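Local coordinates for protein neurotoxin (Clostridium botulinum, PDB 2QN0) that is the zinc-dependent light chain protease of botulinum neurotoxin serotype C1, which cleaves SNARE proteins with a dual substrate specificity, at residues Asp113-Pro117 / Leu326-Tyr330; Ala182-Phe186 / Tyr296-Ile300. All blocks are in the same frame, centred on the assembly; numbering follows the deposited sequence.

Contact 1 of 2, residues Asp113-Pro117 / Leu326-Tyr330; sequences DIPFP and LIRKY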
loop_
_atom_site.group_PDB
_atom_site.type_symbol
_atom_site.label_atom_id
_atom_site.label_comp_id
_atom_site.label_asym_id
_atom_site.label_seq_id
_atom_site.Cartn_x
_atom_site.Cartn_y
_atom_site.Cartn_z
ATOM N N ASP A 113 4.735 0.553 -13.876
ATOM C CA ASP A 113 5.887 1.436 -13.716
ATOM C C ASP A 113 6.812 0.891 -12.643
ATOM O O ASP A 113 6.363 0.261 -11.688
ATOM C CB ASP A 113 5.447 2.864 -13.377
ATOM C CG ASP A 113 4.879 3.594 -14.582
ATOM O OD1 ASP A 113 5.325 3.301 -15.710
ATOM O OD2 ASP A 113 4.004 4.465 -14.410
ATOM N N ILE A 114 8.108 1.135 -12.799
ATOM C CA ILE A 114 9.084 0.621 -11.852
ATOM C C ILE A 114 9.940 1.693 -11.185
ATOM O O ILE A 114 10.036 2.821 -11.664
ATOM C CB ILE A 114 10.057 -0.354 -12.551
ATOM C CG1 ILE A 114 10.902 0.411 -13.575
ATOM C CG2 ILE A 114 9.275 -1.457 -13.264
ATOM C CD1 ILE A 114 12.134 -0.348 -14.049
ATOM N N PRO A 115 10.558 1.348 -10.047
ATOM C CA PRO A 115 11.417 2.303 -9.346
ATOM C C PRO A 115 12.604 2.553 -10.266
ATOM O O PRO A 115 12.999 1.659 -11.017
ATOM C CB PRO A 115 11.858 1.529 -8.108
ATOM C CG PRO A 115 10.701 0.622 -7.843
ATOM C CD PRO A 115 10.340 0.141 -9.229
ATOM N N PHE A 116 13.162 3.757 -10.241
ATOM C CA PHE A 116 14.339 4.009 -11.060
ATOM C C PHE A 116 15.381 3.050 -10.486
ATOM O O PHE A 116 15.496 2.913 -9.268
ATOM C CB PHE A 116 14.835 5.444 -10.884
ATOM C CG PHE A 116 16.069 5.754 -11.688
ATOM C CD1 PHE A 116 15.969 6.387 -12.920
ATOM C CD2 PHE A 116 17.326 5.393 -11.217
ATOM C CE1 PHE A 116 17.111 6.657 -13.677
ATOM C CE2 PHE A 116 18.474 5.657 -11.965
ATOM C CZ PHE A 116 18.364 6.290 -13.196
ATOM N N PRO A 117 16.148 2.367 -11.350
ATOM C CA PRO A 117 17.155 1.439 -10.830
ATOM C C PRO A 117 18.371 2.144 -10.235
ATOM O O PRO A 117 19.396 2.306 -10.898
ATOM C CB PRO A 117 17.502 0.588 -12.052
ATOM C CG PRO A 117 17.329 1.545 -13.182
ATOM C CD PRO A 117 16.051 2.277 -12.817
ATOM N N LEU A 326 11.343 4.400 -18.234
ATOM C CA LEU A 326 11.425 5.430 -17.204
ATOM C C LEU A 326 10.979 6.793 -17.736
ATOM O O LEU A 326 10.387 7.587 -17.004
ATOM C CB LEU A 326 12.846 5.483 -16.645
ATOM C CG LEU A 326 13.214 4.181 -15.919
ATOM C CD1 LEU A 326 14.714 4.087 -15.705
ATOM C CD2 LEU A 326 12.474 4.119 -14.587
ATOM N N ILE A 327 11.256 7.062 -19.009
ATOM C CA ILE A 327 10.826 8.318 -19.616
ATOM C C ILE A 327 9.298 8.375 -19.569
ATOM O O ILE A 327 8.714 9.415 -19.261
ATOM C CB ILE A 327 11.303 8.423 -21.086
ATOM C CG1 ILE A 327 12.816 8.663 -21.118
ATOM C CG2 ILE A 327 10.547 9.537 -21.804
ATOM C CD1 ILE A 327 13.432 8.582 -22.506
ATOM N N ARG A 328 8.649 7.248 -19.862
ATOM C CA ARG A 328 7.190 7.189 -19.830
ATOM C C ARG A 328 6.658 7.316 -18.400
ATOM O O ARG A 328 5.648 7.978 -18.164
ATOM C CB ARG A 328 6.679 5.878 -20.442
ATOM C CG ARG A 328 6.840 5.777 -21.958
ATOM C CD ARG A 328 6.030 4.611 -22.525
ATOM N NE ARG A 328 6.546 3.302 -22.124
ATOM C CZ ARG A 328 7.535 2.660 -22.740
ATOM N NH1 ARG A 328 8.131 3.201 -23.795
ATOM N NH2 ARG A 328 7.925 1.469 -22.306
ATOM N N LYS A 329 7.334 6.674 -17.452
ATOM C CA LYS A 329 6.929 6.725 -16.047
ATOM C C LYS A 329 6.834 8.162 -15.533
ATOM O O LYS A 329 5.810 8.583 -14.995
ATOM C CB LYS A 329 7.940 5.971 -15.178
ATOM C CG LYS A 329 7.736 6.162 -13.676
ATOM C CD LYS A 329 8.866 5.533 -12.872
ATOM C CE LYS A 329 8.687 5.782 -11.377
ATOM N NZ LYS A 329 9.877 5.331 -10.596
ATOM N N TYR A 330 7.921 8.900 -15.706
ATOM C CA TYR A 330 8.004 10.278 -15.234
ATOM C C TYR A 330 7.392 11.307 -16.177
ATOM O O TYR A 330 7.342 12.497 -15.858
ATOM C CB TYR A 330 9.468 10.624 -14.966
ATOM C CG TYR A 330 10.107 9.778 -13.884
ATOM C CD1 TYR A 330 9.704 9.892 -12.555
ATOM C CD2 TYR A 330 11.122 8.870 -14.187
ATOM C CE1 TYR A 330 10.295 9.127 -11.554
ATOM C CE2 TYR A 330 11.721 8.097 -13.191
ATOM C CZ TYR A 330 11.301 8.233 -11.877
ATOM O OH TYR A 330 11.884 7.486 -10.876
#

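Contact 2 of 2, residues Ala182-Phe186 / Tyr296-Ile300; sequences AQEGF and YYRSI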
loop_
_atom_site.group_PDB
_atom_site.type_symbol
_atom_site.label_atom_id
_atom_site.label_comp_id
_atom_site.label_asym_id
_atom_site.label_seq_id
_atom_site.Cartn_x
_atom_site.Cartn_y
_atom_site.Cartn_z
ATOM N N ALA A 182 12.741 6.504 -2.042
ATOM C CA ALA A 182 11.315 6.781 -2.229
ATOM C C ALA A 182 10.981 8.257 -2.030
ATOM O O ALA A 182 9.921 8.722 -2.448
ATOM C CB ALA A 182 10.488 5.940 -1.260
ATOM N N GLN A 183 11.886 8.984 -1.385
ATOM C CA GLN A 183 11.685 10.409 -1.114
ATOM C C GLN A 183 12.540 11.264 -2.044
ATOM O O GLN A 183 12.557 12.493 -1.922
ATOM C CB GLN A 183 12.083 10.725 0.334
ATOM C CG GLN A 183 11.422 9.841 1.380
ATOM C CD GLN A 183 12.022 10.006 2.768
ATOM O OE1 GLN A 183 13.076 10.624 2.942
ATOM N NE2 GLN A 183 11.357 9.439 3.764
ATOM N N GLU A 184 13.227 10.620 -2.985
ATOM C CA GLU A 184 14.136 11.338 -3.872
ATOM C C GLU A 184 13.972 11.113 -5.375
ATOM O O GLU A 184 14.962 11.048 -6.105
ATOM C CB GLU A 184 15.572 11.006 -3.457
ATOM C CG GLU A 184 15.920 11.448 -2.040
ATOM C CD GLU A 184 17.189 10.799 -1.513
ATOM O OE1 GLU A 184 18.060 10.433 -2.328
ATOM O OE2 GLU A 184 17.322 10.664 -0.278
ATOM N N GLY A 185 12.728 11.001 -5.832
ATOM C CA GLY A 185 12.466 10.805 -7.248
ATOM C C GLY A 185 12.653 9.400 -7.803
ATOM O O GLY A 185 11.902 8.976 -8.682
ATOM N N PHE A 186 13.646 8.675 -7.301
ATOM C CA PHE A 186 13.907 7.317 -7.788
ATOM C C PHE A 186 12.723 6.391 -7.549
ATOM O O PHE A 186 12.257 5.694 -8.454
ATOM C CB PHE A 186 15.100 6.695 -7.062
ATOM C CG PHE A 186 16.364 7.497 -7.151
ATOM C CD1 PHE A 186 17.095 7.541 -8.331
ATOM C CD2 PHE A 186 16.830 8.197 -6.042
ATOM C CE1 PHE A 186 18.280 8.274 -8.407
ATOM C CE2 PHE A 186 18.011 8.931 -6.108
ATOM C CZ PHE A 186 18.736 8.968 -7.294
ATOM N N TYR A 296 14.312 16.638 -7.888
ATOM C CA TYR A 296 14.773 15.255 -7.912
ATOM C C TYR A 296 14.485 14.660 -9.289
ATOM O O TYR A 296 15.255 13.841 -9.791
ATOM C CB TYR A 296 14.079 14.426 -6.822
ATOM C CG TYR A 296 14.670 14.607 -5.439
ATOM C CD1 TYR A 296 16.022 14.365 -5.198
ATOM C CD2 TYR A 296 13.868 14.986 -4.362
ATOM C CE1 TYR A 296 16.562 14.495 -3.915
ATOM C CE2 TYR A 296 14.395 15.116 -3.078
ATOM C CZ TYR A 296 15.739 14.870 -2.861
ATOM O OH TYR A 296 16.259 14.993 -1.592
ATOM N N TYR A 297 13.378 15.075 -9.899
ATOM C CA TYR A 297 13.020 14.583 -11.227
ATOM C C TYR A 297 14.008 15.108 -12.263
ATOM O O TYR A 297 14.366 14.400 -13.203
ATOM C CB TYR A 297 11.593 15.009 -11.599
ATOM C CG TYR A 297 10.513 14.042 -11.141
ATOM C CD1 TYR A 297 10.644 13.331 -9.943
ATOM C CD2 TYR A 297 9.359 13.847 -11.902
ATOM C CE1 TYR A 297 9.647 12.441 -9.518
ATOM C CE2 TYR A 297 8.355 12.966 -11.483
ATOM C CZ TYR A 297 8.508 12.268 -10.293
ATOM O OH TYR A 297 7.520 11.403 -9.880
ATOM N N ARG A 298 14.449 16.352 -12.097
ATOM C CA ARG A 298 15.410 16.928 -13.030
ATOM C C ARG A 298 16.714 16.150 -12.944
ATOM O O ARG A 298 17.373 15.912 -13.957
ATOM C CB ARG A 298 15.660 18.406 -12.707
ATOM C CG ARG A 298 14.486 19.311 -13.039
ATOM C CD ARG A 298 14.774 20.757 -12.646
ATOM N NE ARG A 298 13.623 21.628 -12.882
ATOM C CZ ARG A 298 13.160 21.952 -14.086
ATOM N NH1 ARG A 298 13.747 21.482 -15.180
ATOM N NH2 ARG A 298 12.103 22.745 -14.196
ATOM N N SER A 299 17.087 15.753 -11.732
ATOM C CA SER A 299 18.310 14.986 -11.539
ATOM C C SER A 299 18.179 13.620 -12.222
ATOM O O SER A 299 19.155 13.090 -12.755
ATOM C CB SER A 299 18.595 14.809 -10.047
ATOM O OG SER A 299 19.815 14.118 -9.843
ATOM N N ILE A 300 16.972 13.056 -12.202
ATOM C CA ILE A 300 16.724 11.762 -12.845
ATOM C C ILE A 300 16.857 11.916 -14.362
ATOM O O ILE A 300 17.457 11.074 -15.028
ATOM C CB ILE A 300 15.301 11.227 -12.522
ATOM C CG1 ILE A 300 15.205 10.841 -11.043
ATOM C CG2 ILE A 300 14.967 10.036 -13.419
ATOM C CD1 ILE A 300 16.151 9.753 -10.631
HETATM O O HOH W 1 16.763 12.146 -8.078
#

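Contact 1 of 2, residues Asp113-Pro117 / Leu326-Tyr330
D113, the first residue to leave helix 101-112, sets its carboxylate obliquely across the root of K329's side chain on helix 319-330, with D113 OD1 3.8 Å from K329 CB. The carboxylate meets only carbons of K329 here; D113 OD2 is hydrogen-bonded to the Y239 hydroxyl. At I114 the backbone does the polar work: I114 O receives a hydrogen bond of 2.7 Å from K329 NZ. The ammonium group comes in tilted 32° from the carbonyl plane, at a C=O...N angle of 133°. K329 gets there fully stretched, its CG anti to the backbone N (chi1 170°) and the methylenes beyond it extended, so the chain runs past D113 and ends at I114 O. The I114 side chain lies across L326 at about a right angle. The F116 and F127 rings meet edge-to-face; F116 also meets L326 CD1 obliquely, at 3.8 Å from F116 CD1, while its CB rests on the Y330 hydroxyl. P117 CD meets the same methyl, 3.7 Å from L326 CD1. A buried lysine thus spends its charge on neutral oxygens: besides I114 O, K329 NZ donates to L238 O and, at 3.0 Å, to Y330 OH, itself hydrogen-bonded to G185 O, an arrangement that probably polarises the phenol and ties the loop to the helix beside a leucine-centred apolar patch.

Contact 2 of 2, residues Ala182-Phe186 / Tyr296-Ile300
A single water bridges E184 and Y296, donating to both backbone carbonyls: it lies 2.8 Å from Y296 O and 2.9 Å from E184 O. No direct hydrogen bond joins the two segments, so this water carries the polar link between the loop before strand 190-193 and helix 283-304. Beside it, the Y296 ring lies flat against the loop backbone. E184 CA stands 3.6 Å from the ring centroid and only 8° off the normal, a CH-pi contact over the face. Farther out, E184 CG reaches the phenol end, 3.5 Å from Y296 CZ; with E184 CG anti to its own carbonyl carbon (chi1 -62°) and the chain extended, the carboxylate runs on at 19° to the ring plane, and E184 OE2 is hydrogen-bonded to T179 OG1. Q183 O approaches the same ring obliquely, 3.4 Å from Y296 CE2. G185, at positive phi, brings its CA to the edge of the Y297 ring, 4.0 Å from Y297 CE1. The Y297 hydroxyl is hydrogen-bonded to Y239 O. The I300 side chain ends in a methyl set obliquely to the F186 ring, I300 CD1 being 3.3 Å from F186 CD1. The loop is therefore held to the helix by packing of its backbone and of the E184 and F186 side chains, with one water donating to carbonyls that also take the I300 N-H and, weakly, the F186 N-H.

Contacts 1 and 2 lie about 11 Å apart, centre to centre, and touch directly through their loops and the Y330 phenol. F116 N and F186 O, 2.8 Å apart, probably form a backbone hydrogen bond between loops 113-117 and 182-186, and Y330 OH probably bonds to G185 O at 2.7 Å. The Y330 and Y297 rings meet edge-to-face, joining the two helical segments, and F116 also packs on I300. Along the chain, both segments of contact 2 fall between those of contact 1. No residue of either contact is among the zinc ligands H229, H233 and E269; in contact 2 the side chain of Q183 is about 14 Å from the zinc ion.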